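Local coordinates for protein flavoredoxin (Methanosarcina acetivorans, PDB 3BNK) that binds flavin mononucleotide and probably serves in electron transport, as a flavoredoxin with a flavin reductase-like fold, at residues L21-K26 and H55-G60. Residues are numbered along the deposited sequence; the frame is centred on the assembly and turned at random.
Sequences LGANVK and HYTPEG. With FMN (flavin mononucleotide), chain D.
V25 lies across one face of the Y56 ring where the end of strand 16-25 meets the first turn of helix 57-64, at the FMN phosphate site of a flavin reductase-like, split-barrel fold. The CH-pi contact is made by V25 CG1, 3.9 Å from the ring centroid and 29° off its normal. CG1 stands anti to the backbone N (chi1 -161°), which leaves CG2 to rest 3.8 Å from G60 CA. With no side chain, G60 brings its CA to 3.0 Å from N24 O. Deeper in, the methyl CG2 of T57 meets L21 CD1 tightly at 3.3 Å, with A23 CB farther along the strand and I61 and M32 beyond.

The other branch of T57, OG1, and its backbone N serve the cofactor, both bonding FMN O2P, and Y56 N points almost straight at FMN O1P (3.1 Å, 167°). These N-H groups, leading into the helix, would probably help to offset the phosphate's negative charge. S87 and K93 are among the other residues hydrogen-bonded to FMN. One face of the H55 imidazole lies against ribityl C5', while NE2 gives a weak bond to flavin N1. Without the imidazole, as with an alanine here, N1 would probably lose this donor and C5' the ring face beside it. T57 OG1 also bonds N30 weakly, and T57 N lies 2.9 Å from FMN O2P.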
ATOM      1  N   LEU B  21     -12.848   5.212  -0.482  1.00 16.62           N
ATOM      2  CA  LEU B  21     -12.416   6.487  -1.008  1.00 16.96           C
ATOM      3  C   LEU B  21     -13.642   7.373  -1.217  1.00 16.74           C
ATOM      4  O   LEU B  21     -14.555   7.010  -1.970  1.00 16.44           O
ATOM      5  CB  LEU B  21     -11.656   6.281  -2.328  1.00 16.93           C
ATOM      6  CG  LEU B  21     -11.071   7.483  -3.087  1.00 17.08           C
ATOM      7  CD1 LEU B  21     -12.130   8.449  -3.507  1.00 19.96           C
ATOM      8  CD2 LEU B  21     -10.022   8.232  -2.271  1.00 17.26           C
ATOM      9  N   GLY B  22     -13.649   8.524  -0.551  1.00 16.69           N
ATOM     10  CA  GLY B  22     -14.772   9.456  -0.618  1.00 17.17           C
ATOM     11  C   GLY B  22     -14.469  10.676  -1.480  1.00 17.78           C
ATOM     12  O   GLY B  22     -13.389  11.255  -1.400  1.00 17.25           O
ATOM     13  N   ALA B  23     -15.427  11.044  -2.322  1.00 18.24           N
ATOM     14  CA  ALA B  23     -15.347  12.277  -3.082  1.00 19.51           C
ATOM     15  C   ALA B  23     -16.734  12.831  -3.370  1.00 20.20           C
ATOM     16  O   ALA B  23     -17.712  12.078  -3.514  1.00 20.31           O
ATOM     17  CB  ALA B  23     -14.560  12.066  -4.375  1.00 19.25           C
ATOM     18  N   ASN B  24     -16.829  14.154  -3.395  1.00 21.04           N
ATOM     19  CA  ASN B  24     -18.011  14.802  -3.937  1.00 22.14           C
ATOM     20  C   ASN B  24     -17.923  14.772  -5.447  1.00 22.64           C
ATOM     21  O   ASN B  24     -16.875  15.084  -6.014  1.00 22.39           O
ATOM     22  CB  ASN B  24     -18.142  16.248  -3.453  1.00 22.02           C
ATOM     23  CG  ASN B  24     -18.847  16.357  -2.108  1.00 22.65           C
ATOM     24  OD1 ASN B  24     -19.058  15.361  -1.408  1.00 22.16           O
ATOM     25  ND2 ASN B  24     -19.223  17.572  -1.750  1.00 22.90           N
ATOM     26  N   VAL B  25     -19.015  14.355  -6.078  1.00 23.53           N
ATOM     27  CA  VAL B  25     -19.148  14.382  -7.525  1.00 24.88           C
ATOM     28  C   VAL B  25     -20.466  15.093  -7.773  1.00 25.79           C
ATOM     29  O   VAL B  25     -21.511  14.662  -7.273  1.00 26.21           O
ATOM     30  CB  VAL B  25     -19.151  12.969  -8.166  1.00 24.95           C
ATOM     31  CG1 VAL B  25     -18.827  13.067  -9.665  1.00 25.08           C
ATOM     32  CG2 VAL B  25     -18.147  12.028  -7.480  1.00 24.68           C
ATOM     33  N   LYS B  26     -20.400  16.209  -8.502  1.00 26.79           N
ATOM     34  CA  LYS B  26     -21.550  17.090  -8.727  1.00 27.63           C
ATOM     35  C   LYS B  26     -22.289  17.411  -7.418  1.00 27.43           C
ATOM     36  O   LYS B  26     -23.526  17.385  -7.360  1.00 27.49           O
ATOM     37  CB  LYS B  26     -22.508  16.493  -9.771  1.00 28.06           C
ATOM     38  CG  LYS B  26     -21.953  16.450 -11.185  1.00 30.39           C
ATOM     39  CD  LYS B  26     -22.826  15.569 -12.076  1.00 32.60           C
ATOM     40  CE  LYS B  26     -22.099  15.184 -13.352  1.00 34.39           C
ATOM     41  NZ  LYS B  26     -22.651  13.918 -13.924  1.00 35.38           N
ATOM     42  N   HIS B  55     -13.933   4.705 -13.702  1.00 22.44           N
ATOM     43  CA  HIS B  55     -14.802   4.990 -12.546  1.00 21.36           C
ATOM     44  C   HIS B  55     -15.385   6.403 -12.520  1.00 21.59           C
ATOM     45  O   HIS B  55     -14.904   7.324 -13.206  1.00 21.28           O
ATOM     46  CB  HIS B  55     -14.096   4.700 -11.219  1.00 20.58           C
ATOM     47  CG  HIS B  55     -13.529   3.320 -11.117  1.00 19.94           C
ATOM     48  ND1 HIS B  55     -14.132   2.219 -11.681  1.00 17.89           N
ATOM     49  CD2 HIS B  55     -12.422   2.860 -10.488  1.00 18.14           C
ATOM     50  CE1 HIS B  55     -13.407   1.144 -11.426  1.00 15.46           C
ATOM     51  NE2 HIS B  55     -12.368   1.505 -10.701  1.00 15.93           N
ATOM     52  N   TYR B  56     -16.418   6.559 -11.693  1.00 21.22           N
ATOM     53  CA  TYR B  56     -17.138   7.819 -11.532  1.00 21.08           C
ATOM     54  C   TYR B  56     -16.387   8.764 -10.597  1.00 20.61           C
ATOM     55  O   TYR B  56     -16.460   9.987 -10.740  1.00 19.88           O
ATOM     56  CB  TYR B  56     -18.537   7.514 -10.983  1.00 21.31           C
ATOM     57  CG  TYR B  56     -19.484   8.679 -10.898  1.00 21.74           C
ATOM     58  CD1 TYR B  56     -19.977   9.297 -12.057  1.00 22.62           C
ATOM     59  CD2 TYR B  56     -19.931   9.138  -9.664  1.00 21.36           C
ATOM     60  CE1 TYR B  56     -20.866  10.355 -11.983  1.00 21.70           C
ATOM     61  CE2 TYR B  56     -20.821  10.193  -9.579  1.00 22.36           C
ATOM     62  CZ  TYR B  56     -21.285  10.799 -10.740  1.00 22.84           C
ATOM     63  OH  TYR B  56     -22.168  11.855 -10.654  1.00 24.42           O
ATOM     64  N   THR B  57     -15.656   8.175  -9.652  1.00 20.21           N
ATOM     65  CA  THR B  57     -14.951   8.914  -8.609  1.00 19.55           C
ATOM     66  C   THR B  57     -13.942   9.987  -9.120  1.00 20.03           C
ATOM     67  O   THR B  57     -13.930  11.098  -8.574  1.00 19.15           O
ATOM     68  CB  THR B  57     -14.334   7.930  -7.571  1.00 20.03           C
ATOM     69  OG1 THR B  57     -15.391   7.181  -6.941  1.00 17.92           O
ATOM     70  CG2 THR B  57     -13.513   8.655  -6.500  1.00 19.86           C
ATOM     71  N   PRO B  58     -13.114   9.670 -10.164  1.00 19.96           N
ATOM     72  CA  PRO B  58     -12.108  10.644 -10.621  1.00 20.27           C
ATOM     73  C   PRO B  58     -12.653  12.007 -11.033  1.00 21.13           C
ATOM     74  O   PRO B  58     -11.993  13.013 -10.746  1.00 21.64           O
ATOM     75  CB  PRO B  58     -11.458   9.955 -11.827  1.00 20.52           C
ATOM     76  CG  PRO B  58     -11.691   8.517 -11.595  1.00 20.34           C
ATOM     77  CD  PRO B  58     -13.038   8.425 -10.951  1.00 19.30           C
ATOM     78  N   GLU B  59     -13.824  12.045 -11.686  1.00 21.35           N
ATOM     79  CA  GLU B  59     -14.504  13.316 -12.013  1.00 22.06           C
ATOM     80  C   GLU B  59     -14.658  14.192 -10.779  1.00 20.86           C
ATOM     81  O   GLU B  59     -14.460  15.386 -10.850  1.00 20.59           O
ATOM     82  CB  GLU B  59     -15.909  13.093 -12.569  1.00 21.59           C
ATOM     83  CG  GLU B  59     -16.005  12.185 -13.773  1.00 24.37           C
ATOM     84  CD  GLU B  59     -17.425  12.072 -14.282  1.00 24.31           C
ATOM     85  OE1 GLU B  59     -18.247  12.993 -14.007  1.00 26.71           O
ATOM     86  OE2 GLU B  59     -17.705  11.065 -14.973  1.00 29.26           O
ATOM     87  N   GLY B  60     -15.052  13.581  -9.664  1.00 20.67           N
ATOM     88  CA  GLY B  60     -15.259  14.294  -8.417  1.00 20.04           C
ATOM     89  C   GLY B  60     -13.968  14.765  -7.773  1.00 19.91           C
ATOM     90  O   GLY B  60     -13.886  15.899  -7.303  1.00 19.08           O
TER
HETATM   91  N1  FMN D1001     -10.831   0.406  -8.248  1.00 15.94           N
HETATM   92  C2  FMN D1001      -9.762   1.254  -8.461  1.00 15.86           C
HETATM   93  O2  FMN D1001      -9.766   1.974  -9.452  1.00 16.25           O
HETATM   94  N3  FMN D1001      -8.710   1.296  -7.562  1.00 16.53           N
HETATM   95  C4  FMN D1001      -8.740   0.473  -6.448  1.00 16.08           C
HETATM   96  O4  FMN D1001      -7.800   0.506  -5.662  1.00 15.19           O
HETATM   97  C4A FMN D1001      -9.822  -0.389  -6.234  1.00 16.54           C
HETATM   98  N5  FMN D1001      -9.857  -1.226  -5.126  1.00 16.54           N
HETATM   99  C5A FMN D1001     -10.933  -2.064  -4.903  1.00 16.44           C
HETATM  100  C6  FMN D1001     -10.941  -2.870  -3.758  1.00 16.58           C
HETATM  101  C7  FMN D1001     -12.020  -3.734  -3.519  1.00 16.34           C
HETATM  102  C7M FMN D1001     -12.047  -4.504  -2.233  1.00 16.28           C
HETATM  103  C8  FMN D1001     -13.090  -3.781  -4.425  1.00 16.81           C
HETATM  104  C8M FMN D1001     -14.372  -4.509  -4.080  1.00 16.52           C
HETATM  105  C9  FMN D1001     -13.078  -2.956  -5.558  1.00 15.77           C
HETATM  106  C9A FMN D1001     -12.011  -2.090  -5.804  1.00 16.35           C
HETATM  107  N10 FMN D1001     -11.986  -1.257  -6.930  1.00 16.15           N
HETATM  108  C10 FMN D1001     -10.887  -0.419  -7.143  1.00 16.46           C
HETATM  109  C1' FMN D1001     -13.168  -1.186  -7.859  1.00 17.40           C
HETATM  110  C2' FMN D1001     -14.035   0.046  -7.630  1.00 17.90           C
HETATM  111  O2' FMN D1001     -14.218   0.268  -6.245  1.00 17.27           O
HETATM  112  C3' FMN D1001     -15.422  -0.140  -8.248  1.00 18.89           C
HETATM  113  O3' FMN D1001     -15.377  -0.313  -9.653  1.00 19.33           O
HETATM  114  C4' FMN D1001     -16.366   0.994  -7.851  1.00 17.91           C
HETATM  115  O4' FMN D1001     -17.674   0.634  -8.205  1.00 16.24           O
HETATM  116  C5' FMN D1001     -16.041   2.348  -8.470  1.00 17.15           C
HETATM  117  O5' FMN D1001     -17.005   3.225  -7.917  1.00 19.08           O
HETATM  118  P   FMN D1001     -17.441   4.607  -8.632  1.00 19.49           P
HETATM  119  O1P FMN D1001     -17.765   4.330 -10.071  1.00 19.66           O
HETATM  120  O2P FMN D1001     -16.267   5.538  -8.569  1.00 17.70           O
HETATM  121  O3P FMN D1001     -18.606   5.253  -7.933  1.00 18.73           O